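PDB 3P09: beta-lactamase from Francisella tularensis subsp. tularensis, which probably hydrolyses the beta-lactam ring of antibiotics to give a substituted beta-amino acid, as a member of the class A beta-lactamase family. Local coordinates for residues I41-T46 and K279-D284; A243-K248 and I253-L258. All coordinates share one frame; numbering follows the deposited sequence.

Interaction 1 of 2, residues I41-T46 and K279-D284; sequences IYTLNT and KLIAND. With SO4 (sulfate ion), chain D.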
loop_
_atom_site.group_PDB
_atom_site.type_symbol
_atom_site.label_atom_id
_atom_site.label_comp_id
_atom_site.label_asym_id
_atom_site.label_seq_id
_atom_site.Cartn_x
_atom_site.Cartn_y
_atom_site.Cartn_z
ATOM N N ILE A 41 -6.739 2.644 -11.642
ATOM C CA ILE A 41 -5.870 3.805 -11.521
ATOM C C ILE A 41 -6.613 4.939 -10.812
ATOM O O ILE A 41 -7.768 5.231 -11.132
ATOM C CB ILE A 41 -5.482 4.358 -12.928
ATOM C CG1 ILE A 41 -4.817 3.289 -13.809
ATOM C CG2 ILE A 41 -4.620 5.610 -12.804
ATOM C CD1 ILE A 41 -3.638 2.623 -13.200
ATOM N N TYR A 42 -5.967 5.584 -9.852
ATOM C CA TYR A 42 -6.524 6.811 -9.311
ATOM C C TYR A 42 -5.410 7.755 -8.919
ATOM O O TYR A 42 -4.408 7.331 -8.340
ATOM C CB TYR A 42 -7.420 6.528 -8.106
ATOM C CG TYR A 42 -8.358 7.682 -7.773
ATOM C CD1 TYR A 42 -8.111 8.512 -6.694
ATOM C CD2 TYR A 42 -9.488 7.933 -8.549
ATOM C CE1 TYR A 42 -8.960 9.552 -6.387
ATOM C CE2 TYR A 42 -10.341 8.976 -8.249
ATOM C CZ TYR A 42 -10.067 9.784 -7.169
ATOM O OH TYR A 42 -10.900 10.827 -6.854
ATOM N N THR A 43 -5.571 9.035 -9.241
ATOM C CA THR A 43 -4.617 10.040 -8.771
ATOM C C THR A 43 -5.345 11.073 -7.937
ATOM O O THR A 43 -6.525 11.350 -8.168
ATOM C CB THR A 43 -3.968 10.793 -9.914
ATOM O OG1 THR A 43 -4.974 11.563 -10.585
ATOM C CG2 THR A 43 -3.331 9.837 -10.880
ATOM N N LEU A 44 -4.647 11.660 -6.974
ATOM C CA LEU A 44 -5.273 12.643 -6.111
ATOM C C LEU A 44 -4.353 13.838 -5.990
ATOM O O LEU A 44 -3.203 13.694 -5.581
ATOM C CB LEU A 44 -5.523 12.051 -4.731
ATOM C CG LEU A 44 -6.949 12.043 -4.209
ATOM C CD1 LEU A 44 -6.902 11.871 -2.714
ATOM C CD2 LEU A 44 -7.654 13.323 -4.572
ATOM N N ASN A 45 -4.870 15.009 -6.351
ATOM C CA ASN A 45 -4.139 16.267 -6.245
ATOM C C ASN A 45 -4.501 17.049 -4.986
ATOM O O ASN A 45 -5.479 16.748 -4.302
ATOM C CB ASN A 45 -4.387 17.138 -7.480
ATOM C CG ASN A 45 -3.264 17.046 -8.494
ATOM O OD1 ASN A 45 -3.311 16.242 -9.428
ATOM N ND2 ASN A 45 -2.241 17.873 -8.312
ATOM N N THR A 46 -3.712 18.073 -4.699
ATOM C CA THR A 46 -3.865 18.826 -3.464
ATOM C C THR A 46 -5.075 19.765 -3.487
ATOM O O THR A 46 -5.104 20.745 -4.228
ATOM C CB THR A 46 -2.580 19.609 -3.144
ATOM O OG1 THR A 46 -2.260 20.469 -4.245
ATOM C CG2 THR A 46 -1.411 18.636 -2.903
ATOM N N LYS A 279 3.997 5.078 -16.689
ATOM C CA LYS A 279 4.676 5.915 -17.677
ATOM C C LYS A 279 3.663 6.802 -18.398
ATOM O O LYS A 279 3.927 7.979 -18.678
ATOM C CB LYS A 279 5.441 5.048 -18.678
ATOM C CG LYS A 279 6.189 5.838 -19.747
ATOM C CD LYS A 279 7.057 6.918 -19.108
ATOM C CE LYS A 279 8.274 7.231 -19.962
ATOM N NZ LYS A 279 9.223 6.080 -19.973
ATOM N N LEU A 280 2.502 6.227 -18.701
ATOM C CA LEU A 280 1.424 6.983 -19.315
ATOM C C LEU A 280 1.071 8.134 -18.400
ATOM O O LEU A 280 0.873 9.262 -18.835
ATOM C CB LEU A 280 0.199 6.096 -19.524
ATOM C CG LEU A 280 0.342 5.057 -20.637
ATOM C CD1 LEU A 280 -0.791 4.046 -20.603
ATOM C CD2 LEU A 280 0.402 5.758 -21.992
ATOM N N ILE A 281 1.004 7.840 -17.115
ATOM C CA ILE A 281 0.580 8.839 -16.154
ATOM C C ILE A 281 1.634 9.931 -16.010
ATOM O O ILE A 281 1.317 11.125 -15.995
ATOM C CB ILE A 281 0.256 8.184 -14.815
ATOM C CG1 ILE A 281 -1.018 7.336 -14.984
ATOM C CG2 ILE A 281 0.054 9.241 -13.750
ATOM C CD1 ILE A 281 -1.197 6.254 -13.955
ATOM N N ALA A 282 2.893 9.514 -15.924
ATOM C CA ALA A 282 3.994 10.462 -15.805
ATOM C C ALA A 282 3.999 11.416 -16.996
ATOM O O ALA A 282 4.218 12.615 -16.835
ATOM C CB ALA A 282 5.340 9.724 -15.694
ATOM N N ASN A 283 3.771 10.876 -18.190
ATOM C CA ASN A 283 3.732 11.695 -19.396
ATOM C C ASN A 283 2.602 12.719 -19.344
ATOM O O ASN A 283 2.773 13.874 -19.746
ATOM C CB ASN A 283 3.571 10.823 -20.638
ATOM C CG ASN A 283 4.826 10.036 -20.967
ATOM O OD1 ASN A 283 5.910 10.325 -20.456
ATOM N ND2 ASN A 283 4.685 9.042 -21.835
ATOM N N ASP A 284 1.447 12.285 -18.846
ATOM C CA ASP A 284 0.277 13.151 -18.769
ATOM C C ASP A 284 0.480 14.255 -17.738
ATOM O O ASP A 284 0.189 15.419 -18.000
ATOM C CB ASP A 284 -0.976 12.340 -18.447
ATOM C CG ASP A 284 -2.252 13.086 -18.793
ATOM O OD1 ASP A 284 -2.338 13.632 -19.919
ATOM O OD2 ASP A 284 -3.162 13.135 -17.941
HETATM S S SO4 D . -13.510 11.686 -8.981
HETATM O O1 SO4 D . -12.429 12.284 -9.761
HETATM O O2 SO4 D . -14.543 11.181 -9.882
HETATM O O3 SO4 D . -13.000 10.580 -8.180
HETATM O O4 SO4 D . -14.089 12.697 -8.100
#
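Ile41 and Ile281 meet tip to tip, and this apolar touch carries most of the contact between strand 38-44 and the C-terminal helix 271-289. The branch methyl CG2 of Ile41 lies 3.7 Å from the end methyl CD1 of Ile281. On the helix, CG1 of Ile281 stands anti to the carbonyl carbon (chi1 -69°) and the chain is then extended (chi2 159°), which carries CD1 out toward the strand, while CG2 forms the second branch. That second branch faces Thr43, with Thr43 CG2 and Ile281 CG2 4.5 Å apart, a looser approach. The nearest CA atoms, those of Thr43 and Ile281, are 9.1 Å apart, so side chains alone bridge the gap, and only 106 Å² is buried in total. Leu255 and Phe28 also touch Ile281, placing its side chain between the sheet and helix 24-35.

Polar contacts run elsewhere. Thr43 turns its methyl to the helix, while OG1 is hydrogen-bonded to Ile52 N, which satisfies a hydroxyl in a buried place. Tyr42 points away from the helix, its CG anti to the backbone N (chi1 -162°), and its OH donates a hydrogen bond to O3 of the sulfate; the 2.5 Å between Tyr42 OH and O3 is very short and doubtful as a length. O3 lies at the ring edge, in plane; Lys53 NZ binds the same ion, which probably came from the crystallisation liquor, so little should rest on this bond.

The alternation of Ile41 and Thr43 toward the helix with Tyr42 on the other face is that of a sheet covered on both sides, here by helices 271-289 and 178-190, as in the alpha/beta domain of class A beta-lactamases.

Interaction 2 of 2, residues A243-K248 and I253-L258; sequences AIIWPK and IALGIL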
loop_
_atom_site.group_PDB
_atom_site.type_symbol
_atom_site.label_atom_id
_atom_site.label_comp_id
_atom_site.label_asym_id
_atom_site.label_seq_id
_atom_site.Cartn_x
_atom_site.Cartn_y
_atom_site.Cartn_z
ATOM N N ALA A 243 1.330 5.018 -4.141
ATOM C CA ALA A 243 2.476 5.892 -3.989
ATOM C C ALA A 243 2.092 7.315 -3.658
ATOM O O ALA A 243 0.985 7.761 -3.969
ATOM C CB ALA A 243 3.293 5.873 -5.256
ATOM N N ILE A 244 3.016 8.014 -3.004
ATOM C CA ILE A 244 2.961 9.467 -2.962
ATOM C C ILE A 244 4.129 9.960 -3.786
ATOM O O ILE A 244 5.238 9.436 -3.680
ATOM C CB ILE A 244 3.121 10.032 -1.554
ATOM C CG1 ILE A 244 2.011 9.535 -0.628
ATOM C CG2 ILE A 244 3.107 11.554 -1.626
ATOM C CD1 ILE A 244 0.656 9.955 -1.042
ATOM N N ILE A 245 3.884 10.975 -4.601
ATOM C CA ILE A 245 4.890 11.464 -5.533
ATOM C C ILE A 245 4.982 12.967 -5.391
ATOM O O ILE A 245 3.955 13.635 -5.273
ATOM C CB ILE A 245 4.491 11.146 -6.980
ATOM C CG1 ILE A 245 4.290 9.634 -7.143
ATOM C CG2 ILE A 245 5.521 11.693 -7.954
ATOM C CD1 ILE A 245 3.702 9.221 -8.488
ATOM N N TRP A 246 6.213 13.477 -5.371
ATOM C CA TRP A 246 6.476 14.912 -5.335
ATOM C C TRP A 246 7.100 15.295 -6.658
ATOM O O TRP A 246 8.312 15.159 -6.833
ATOM C CB TRP A 246 7.467 15.255 -4.221
ATOM C CG TRP A 246 6.925 15.114 -2.824
ATOM C CD1 TRP A 246 6.477 16.118 -2.013
ATOM C CD2 TRP A 246 6.797 13.900 -2.068
ATOM N NE1 TRP A 246 6.067 15.595 -0.805
ATOM C CE2 TRP A 246 6.253 14.240 -0.817
ATOM C CE3 TRP A 246 7.078 12.557 -2.335
ATOM C CZ2 TRP A 246 5.998 13.290 0.167
ATOM C CZ3 TRP A 246 6.818 11.617 -1.361
ATOM C CH2 TRP A 246 6.284 11.988 -0.124
ATOM N N PRO A 247 6.279 15.756 -7.609
ATOM C CA PRO A 247 6.835 16.153 -8.901
ATOM C C PRO A 247 7.703 17.387 -8.701
ATOM O O PRO A 247 7.406 18.204 -7.830
ATOM C CB PRO A 247 5.589 16.515 -9.725
ATOM C CG PRO A 247 4.403 15.947 -8.943
ATOM C CD PRO A 247 4.839 16.054 -7.516
ATOM N N LYS A 248 8.757 17.532 -9.493
ATOM C CA LYS A 248 9.632 18.693 -9.340
ATOM C C LYS A 248 8.848 19.998 -9.454
ATOM O O LYS A 248 8.165 20.238 -10.449
ATOM C CB LYS A 248 10.750 18.672 -10.382
ATOM C CG LYS A 248 11.871 19.669 -10.106
ATOM C CD LYS A 248 12.965 19.563 -11.160
ATOM C CE LYS A 248 14.132 20.488 -10.855
ATOM N NZ LYS A 248 15.142 20.465 -11.948
ATOM N N ILE A 253 1.312 14.498 -5.056
ATOM C CA ILE A 253 0.116 13.813 -5.526
ATOM C C ILE A 253 0.134 12.386 -5.011
ATOM O O ILE A 253 1.173 11.889 -4.571
ATOM C CB ILE A 253 0.021 13.818 -7.064
ATOM C CG1 ILE A 253 1.295 13.242 -7.687
ATOM C CG2 ILE A 253 -0.146 15.240 -7.577
ATOM C CD1 ILE A 253 1.060 12.609 -9.017
ATOM N N ALA A 254 -1.017 11.731 -5.015
ATOM C CA ALA A 254 -1.034 10.308 -4.675
ATOM C C ALA A 254 -1.428 9.556 -5.926
ATOM O O ALA A 254 -2.186 10.066 -6.755
ATOM C CB ALA A 254 -2.005 10.029 -3.551
ATOM N N LEU A 255 -0.914 8.344 -6.074
ATOM C CA LEU A 255 -1.229 7.556 -7.250
ATOM C C LEU A 255 -1.338 6.104 -6.837
ATOM O O LEU A 255 -0.402 5.552 -6.270
ATOM C CB LEU A 255 -0.130 7.718 -8.304
ATOM C CG LEU A 255 -0.139 6.734 -9.467
ATOM C CD1 LEU A 255 -1.442 6.828 -10.278
ATOM C CD2 LEU A 255 1.074 6.979 -10.349
ATOM N N GLY A 256 -2.492 5.503 -7.100
ATOM C CA GLY A 256 -2.689 4.078 -6.863
ATOM C C GLY A 256 -2.867 3.372 -8.193
ATOM O O GLY A 256 -3.637 3.837 -9.035
ATOM N N ILE A 257 -2.137 2.275 -8.397
ATOM C CA ILE A 257 -2.308 1.429 -9.578
ATOM C C ILE A 257 -2.455 -0.016 -9.112
ATOM O O ILE A 257 -1.547 -0.559 -8.474
ATOM C CB ILE A 257 -1.100 1.533 -10.534
ATOM C CG1 ILE A 257 -0.858 2.987 -10.948
ATOM C CG2 ILE A 257 -1.316 0.649 -11.745
ATOM C CD1 ILE A 257 0.375 3.183 -11.823
ATOM N N LEU A 258 -3.616 -0.617 -9.383
ATOM C CA LEU A 258 -3.895 -1.980 -8.941
ATOM C C LEU A 258 -4.149 -2.821 -10.181
ATOM O O LEU A 258 -4.747 -2.347 -11.155
ATOM C CB LEU A 258 -5.115 -2.023 -8.018
ATOM C CG LEU A 258 -5.165 -0.909 -6.948
ATOM C CD1 LEU A 258 -6.433 -1.034 -6.110
ATOM C CD2 LEU A 258 -3.954 -0.913 -6.037
#
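Ile245 has CG1 anti to its carbonyl carbon (chi1 -57°) and an extended end, which sends CD1 across to Leu255. The two chains cross obliquely, with Ile245 CD1 3.9 Å from Leu255 CD2. On the same face, Ile253 holds CG1 between its backbone N and carbonyl carbon, and that atom packs 3.9 Å from Ile245 CB. The other face carries Ile244 and Ala254, a non-hydrogen-bonded pair: Ile244 CD1 bends over to Ala254 CB at 3.7 Å, while Ile244 CG2 lies over one face of the Trp246 ring.

The backbones pair antiparallel through four hydrogen bonds. Ile245 and Ile253 are linked both ways, with Ile253 N 2.8 Å from Ile245 O. The return bond, Ile245 N to Ile253 O, measures 2.9 Å. Both are nearly straight, the second at 168°. Ala243 and Leu255 form the other such pair, in which Ala243 N to Leu255 O is more bent at 152°.

Peptide groups therefore fix the register of this hairpin, and the aliphatic side chains fill both faces: Ile253 continues onto helix 271-289, Ile244 and Ala254 onto helix 178-190. Since the touching residues are all buried, the backbone bonds form in an apolar setting between these two helices.

Both contacts are buried and reach the same sheet, in which strands 38-44 and 253-260 are neighbours; their centres are about 7 Å apart. Interaction 2 is made within the sheet, between strands close in sequence, and depends on regular backbone hydrogen bonds as well as aliphatic packing, with 335 Å² buried. Interaction 1 instead joins the sheet to a covering helix 233 residues further along the chain, through methyl groups alone and a third of that area. Strand 253-260 connects them: Gly256 N lies 2.9 Å from Tyr42 O, a probable hydrogen bond to strand 38-44, and Ile257 CG2 packs against Ile41 CD1. Helix 271-289, which follows strand 253-260, supplies one side of interaction 1 and also packs on Ile253 and Pro247 of interaction 2.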